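Local structure of branched-chain alpha-ketoacid decarboxylase (Lactococcus lactis, 2VBF) at residues A[399-411]-A[553-565]. The protein probably decarboxylates branched-chain and aromatic alpha-keto acids to aldehydes, using thiamine diphosphate and a magnesium ion. Residues are numbered along the deposited sequence; the frame is centred on the assembly and turned at random.
Sequences EQGTSFFGASTIF and DAPKLLKKMGKLF. With TPP (thiamine diphosphate), chain F.
At the diphosphate end of the thiamine diphosphate site, helix 402-407 begins against the cofactor and packs its flank on the C-terminal helix, with Thr402 and Phe405 meeting Pro555 and Leu558. The two axes approach to 8.5 Å at 118°. Thr402 serves both sides. Its N donates to O1B and O2B of the terminal phosphate, and its OG1 donates a hydrogen bond to O2B of the cofactor, 2.7 Å away; with OG1 set between the backbone N and the carbonyl carbon (chi1 65°), Thr402 CG2 rests 3.7 Å from Leu558 CD2. Pro555 CD touches Thr402 CB at 3.7 Å. A valine in place of Thr402 would probably leave O2B without the hydroxyl's hydrogen bond and weaken the hold on the diphosphate. One turn on, the Phe405 ring fits as a knob among Leu557, Leu558, Met561 and Phe565. Leu558 CD1 meets Phe405 CD2 obliquely at 3.8 Å, while Phe405 CZ points into the edge of the Phe565 ring, 3.9 Å from CE2. Leu557 CD2 lies at the Phe405 ring's edge and packs against Phe405 O, a van der Waals contact at 3.6 Å. Around this packing, helix 483-488 touches Thr402, Leu558 and Phe565, helix 379-389 borders Pro555, and strand 473-478 lies against Thr402; His135 of the second subunit meets the Phe565 ring.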
loop_
_atom_site.group_PDB
_atom_site.type_symbol
_atom_site.label_atom_id
_atom_site.label_comp_id
_atom_site.label_asym_id
_atom_site.label_seq_id
_atom_site.Cartn_x
_atom_site.Cartn_y
_atom_site.Cartn_z
ATOM N N GLU A 399 9.380 -2.382 15.902
ATOM C CA GLU A 399 8.593 -1.420 15.136
ATOM C C GLU A 399 8.681 -0.011 15.732
ATOM O O GLU A 399 8.827 0.160 16.945
ATOM C CB GLU A 399 7.133 -1.871 15.112
ATOM C CG GLU A 399 6.197 -1.038 14.217
ATOM C CD GLU A 399 6.703 -0.980 12.800
ATOM O OE1 GLU A 399 6.360 -1.884 12.016
ATOM O OE2 GLU A 399 7.459 -0.040 12.484
ATOM N N GLN A 400 8.584 0.992 14.864
ATOM C CA GLN A 400 8.445 2.388 15.295
ATOM C C GLN A 400 7.295 2.497 16.307
ATOM O O GLN A 400 6.223 1.930 16.104
ATOM C CB GLN A 400 8.209 3.306 14.086
ATOM C CG GLN A 400 9.394 3.355 13.106
ATOM C CD GLN A 400 10.689 3.758 13.790
ATOM O OE1 GLN A 400 10.847 4.903 14.229
ATOM N NE2 GLN A 400 11.628 2.818 13.889
ATOM N N GLY A 401 7.558 3.225 17.390
ATOM C CA GLY A 401 6.709 3.215 18.570
ATOM C C GLY A 401 7.506 2.835 19.798
ATOM O O GLY A 401 8.741 2.860 19.798
ATOM N N THR A 402 6.802 2.486 20.872
ATOM C CA THR A 402 7.494 2.125 22.113
ATOM C C THR A 402 8.489 0.989 21.875
ATOM O O THR A 402 9.549 0.977 22.488
ATOM C CB THR A 402 6.515 1.776 23.260
ATOM O OG1 THR A 402 5.762 0.598 22.948
ATOM C CG2 THR A 402 5.582 2.950 23.539
ATOM N N SER A 403 8.144 0.054 20.994
ATOM C CA SER A 403 9.019 -1.108 20.717
ATOM C C SER A 403 10.415 -0.698 20.220
ATOM O O SER A 403 11.433 -1.121 20.781
ATOM C CB SER A 403 8.371 -2.059 19.720
ATOM O OG SER A 403 7.221 -2.697 20.239
ATOM N N PHE A 404 10.475 0.127 19.177
ATOM C CA PHE A 404 11.778 0.557 18.658
ATOM C C PHE A 404 12.571 1.302 19.717
ATOM O O PHE A 404 13.743 1.001 19.929
ATOM C CB PHE A 404 11.652 1.435 17.411
ATOM C CG PHE A 404 12.980 1.898 16.881
ATOM C CD1 PHE A 404 13.749 1.057 16.114
ATOM C CD2 PHE A 404 13.477 3.153 17.197
ATOM C CE1 PHE A 404 14.978 1.465 15.630
ATOM C CE2 PHE A 404 14.698 3.575 16.711
ATOM C CZ PHE A 404 15.461 2.723 15.939
ATOM N N PHE A 405 11.952 2.269 20.381
ATOM C CA PHE A 405 12.697 3.087 21.336
ATOM C C PHE A 405 13.141 2.314 22.583
ATOM O O PHE A 405 14.227 2.558 23.099
ATOM C CB PHE A 405 11.943 4.372 21.645
ATOM C CG PHE A 405 11.869 5.280 20.459
ATOM C CD1 PHE A 405 13.020 5.902 19.983
ATOM C CD2 PHE A 405 10.681 5.462 19.774
ATOM C CE1 PHE A 405 12.978 6.724 18.856
ATOM C CE2 PHE A 405 10.627 6.287 18.653
ATOM C CZ PHE A 405 11.780 6.912 18.189
ATOM N N GLY A 406 12.341 1.339 23.002
ATOM C CA GLY A 406 12.742 0.419 24.063
ATOM C C GLY A 406 13.806 -0.586 23.656
ATOM O O GLY A 406 14.825 -0.748 24.348
ATOM N N ALA A 407 13.568 -1.277 22.543
ATOM C CA ALA A 407 14.457 -2.353 22.121
ATOM C C ALA A 407 15.807 -1.815 21.633
ATOM O O ALA A 407 16.812 -2.527 21.684
ATOM C CB ALA A 407 13.800 -3.199 21.040
ATOM N N SER A 408 15.833 -0.573 21.150
ATOM C CA SER A 408 17.025 -0.038 20.486
ATOM C C SER A 408 18.233 0.043 21.422
ATOM O O SER A 408 19.370 -0.060 20.959
ATOM C CB SER A 408 16.765 1.337 19.848
ATOM O OG SER A 408 16.575 2.340 20.828
ATOM N N THR A 409 18.002 0.195 22.724
ATOM C CA THR A 409 19.129 0.338 23.675
ATOM C C THR A 409 19.547 -0.965 24.364
ATOM O O THR A 409 20.451 -0.951 25.205
ATOM C CB THR A 409 18.844 1.404 24.749
ATOM O OG1 THR A 409 17.553 1.162 25.314
ATOM C CG2 THR A 409 18.914 2.816 24.137
ATOM N N ILE A 410 18.930 -2.082 23.995
ATOM C CA ILE A 410 19.321 -3.361 24.593
ATOM C C ILE A 410 20.646 -3.853 23.987
ATOM O O ILE A 410 20.909 -3.708 22.791
ATOM C CB ILE A 410 18.189 -4.438 24.539
ATOM C CG1 ILE A 410 18.089 -5.115 23.169
ATOM C CG2 ILE A 410 16.848 -3.841 24.962
ATOM C CD1 ILE A 410 18.835 -6.429 23.100
ATOM N N PHE A 411 21.506 -4.391 24.855
ATOM C CA PHE A 411 22.769 -4.977 24.408
ATOM C C PHE A 411 22.481 -6.370 23.902
ATOM O O PHE A 411 21.963 -7.219 24.635
ATOM C CB PHE A 411 23.815 -5.030 25.528
ATOM C CG PHE A 411 24.455 -3.709 25.807
ATOM C CD1 PHE A 411 25.640 -3.346 25.181
ATOM C CD2 PHE A 411 23.869 -2.811 26.674
ATOM C CE1 PHE A 411 26.236 -2.125 25.425
ATOM C CE2 PHE A 411 24.466 -1.566 26.925
ATOM C CZ PHE A 411 25.655 -1.231 26.301
ATOM N N ASP A 553 2.077 4.697 29.281
ATOM C CA ASP A 553 3.412 4.185 29.585
ATOM C C ASP A 553 4.304 4.202 28.341
ATOM O O ASP A 553 3.957 3.639 27.308
ATOM C CB ASP A 553 3.281 2.768 30.132
ATOM C CG ASP A 553 4.584 2.204 30.682
ATOM O OD1 ASP A 553 5.562 2.951 30.879
ATOM O OD2 ASP A 553 4.605 0.977 30.908
ATOM N N ALA A 554 5.445 4.862 28.457
ATOM C CA ALA A 554 6.439 4.904 27.383
ATOM C C ALA A 554 7.835 4.685 27.972
ATOM O O ALA A 554 8.107 5.148 29.080
ATOM C CB ALA A 554 6.379 6.234 26.680
ATOM N N PRO A 555 8.718 3.994 27.235
ATOM C CA PRO A 555 10.079 3.790 27.726
ATOM C C PRO A 555 10.800 5.125 27.876
ATOM O O PRO A 555 10.497 6.075 27.155
ATOM C CB PRO A 555 10.725 2.927 26.638
ATOM C CG PRO A 555 9.945 3.211 25.426
ATOM C CD PRO A 555 8.536 3.418 25.892
ATOM N N LYS A 556 11.731 5.199 28.824
ATOM C CA LYS A 556 12.432 6.455 29.120
ATOM C C LYS A 556 12.938 7.180 27.876
ATOM O O LYS A 556 12.787 8.395 27.769
ATOM C CB LYS A 556 13.589 6.207 30.098
ATOM C CG LYS A 556 13.111 5.939 31.513
ATOM C CD LYS A 556 14.251 5.764 32.509
ATOM C CE LYS A 556 13.719 5.661 33.944
ATOM N NZ LYS A 556 13.064 4.350 34.233
ATOM N N LEU A 557 13.512 6.448 26.927
ATOM C CA LEU A 557 14.056 7.085 25.719
ATOM C C LEU A 557 12.954 7.817 24.945
ATOM O O LEU A 557 13.179 8.926 24.455
ATOM C CB LEU A 557 14.768 6.073 24.804
ATOM C CG LEU A 557 15.454 6.646 23.549
ATOM C CD1 LEU A 557 16.437 7.745 23.932
ATOM C CD2 LEU A 557 16.166 5.555 22.751
ATOM N N LEU A 558 11.773 7.205 24.847
ATOM C CA LEU A 558 10.664 7.788 24.082
ATOM C C LEU A 558 10.030 8.964 24.820
ATOM O O LEU A 558 9.566 9.918 24.195
ATOM C CB LEU A 558 9.597 6.735 23.742
ATOM C CG LEU A 558 8.344 7.216 23.000
ATOM C CD1 LEU A 558 8.719 8.020 21.755
ATOM C CD2 LEU A 558 7.464 6.041 22.627
ATOM N N LYS A 559 10.008 8.904 26.146
ATOM C CA LYS A 559 9.515 10.035 26.924
ATOM C C LYS A 559 10.293 11.296 26.555
ATOM O O LYS A 559 9.719 12.380 26.466
ATOM C CB LYS A 559 9.615 9.756 28.426
ATOM C CG LYS A 559 8.615 8.717 28.914
ATOM C CD LYS A 559 8.593 8.612 30.430
ATOM C CE LYS A 559 7.893 9.802 31.098
ATOM N NZ LYS A 559 6.483 9.983 30.633
ATOM N N LYS A 560 11.594 11.143 26.312
ATOM C CA LYS A 560 12.448 12.269 25.937
ATOM C C LYS A 560 12.303 12.613 24.457
ATOM O O LYS A 560 12.157 13.774 24.093
ATOM C CB LYS A 560 13.905 11.959 26.268
ATOM C CG LYS A 560 14.151 11.681 27.749
ATOM C CD LYS A 560 15.591 11.286 28.010
ATOM C CE LYS A 560 15.833 10.989 29.486
ATOM N NZ LYS A 560 15.598 12.202 30.343
ATOM N N MET A 561 12.323 11.590 23.611
ATOM C CA MET A 561 12.293 11.800 22.161
ATOM C C MET A 561 10.952 12.341 21.649
ATOM O O MET A 561 10.900 13.080 20.643
ATOM C CB MET A 561 12.639 10.490 21.456
ATOM C CG MET A 561 13.020 10.670 20.028
ATOM S SD MET A 561 14.561 11.574 19.806
ATOM C CE MET A 561 14.296 12.185 18.133
ATOM N N GLY A 562 9.867 11.956 22.318
ATOM C CA GLY A 562 8.527 12.440 21.977
ATOM C C GLY A 562 8.472 13.958 22.001
ATOM O O GLY A 562 7.902 14.586 21.103
ATOM N N LYS A 563 9.084 14.542 23.032
ATOM C CA LYS A 563 9.080 15.989 23.204
ATOM C C LYS A 563 9.987 16.675 22.175
ATOM O O LYS A 563 9.717 17.798 21.750
ATOM C CB LYS A 563 9.476 16.342 24.644
ATOM C CG LYS A 563 8.517 15.761 25.706
ATOM C CD LYS A 563 7.113 16.355 25.579
ATOM C CE LYS A 563 6.086 15.708 26.513
ATOM N NZ LYS A 563 5.254 14.659 25.837
ATOM N N LEU A 564 11.042 15.983 21.748
ATOM C CA LEU A 564 11.948 16.521 20.742
ATOM C C LEU A 564 11.317 16.481 19.352
ATOM O O LEU A 564 11.524 17.408 18.563
ATOM C CB LEU A 564 13.287 15.782 20.762
ATOM C CG LEU A 564 14.046 15.891 22.091
ATOM C CD1 LEU A 564 15.345 15.086 22.056
ATOM C CD2 LEU A 564 14.322 17.358 22.415
ATOM N N PHE A 565 10.567 15.416 19.044
ATOM C CA PHE A 565 9.771 15.388 17.815
ATOM C C PHE A 565 8.752 16.538 17.808
ATOM O O PHE A 565 8.580 17.218 16.793
ATOM C CB PHE A 565 9.014 14.066 17.654
ATOM C CG PHE A 565 9.866 12.894 17.201
ATOM C CD1 PHE A 565 10.647 12.967 16.049
ATOM C CD2 PHE A 565 9.806 11.684 17.886
ATOM C CE1 PHE A 565 11.410 11.868 15.627
ATOM C CE2 PHE A 565 10.550 10.583 17.464
ATOM C CZ PHE A 565 11.358 10.684 16.328
HETATM N "N1'" TPP F . 1.712 5.709 8.788
HETATM C "C2'" TPP F . 2.829 5.028 8.379
HETATM C CM2 TPP F . 2.735 4.130 7.178
HETATM N "N3'" TPP F . 4.006 5.192 9.066
HETATM C "C4'" TPP F . 4.081 6.034 10.156
HETATM N "N4'" TPP F . 5.233 6.171 10.770
HETATM C "C5'" TPP F . 2.940 6.713 10.597
HETATM C "C6'" TPP F . 1.749 6.549 9.901
HETATM C "C7'" TPP F . 2.976 7.616 11.809
HETATM N N3 TPP F . 3.192 6.874 13.047
HETATM C C2 TPP F . 4.400 6.683 13.694
HETATM S S1 TPP F . 4.348 5.823 15.063
HETATM C C5 TPP F . 2.739 5.690 14.913
HETATM C C4 TPP F . 2.201 6.302 13.780
HETATM C CM4 TPP F . 0.742 6.326 13.416
HETATM C C6 TPP F . 1.987 4.950 16.002
HETATM C C7 TPP F . 2.405 3.500 16.191
HETATM O O7 TPP F . 1.584 2.988 17.213
HETATM P PA TPP F . 1.814 1.537 17.833
HETATM O O1A TPP F . 2.235 0.546 16.772
HETATM O O2A TPP F . 0.529 1.125 18.526
HETATM O O3A TPP F . 3.082 1.769 18.809
HETATM P PB TPP F . 3.073 2.227 20.367
HETATM O O1B TPP F . 3.852 3.510 20.423
HETATM O O2B TPP F . 3.814 1.145 21.101
HETATM O O3B TPP F . 1.664 2.373 20.870
#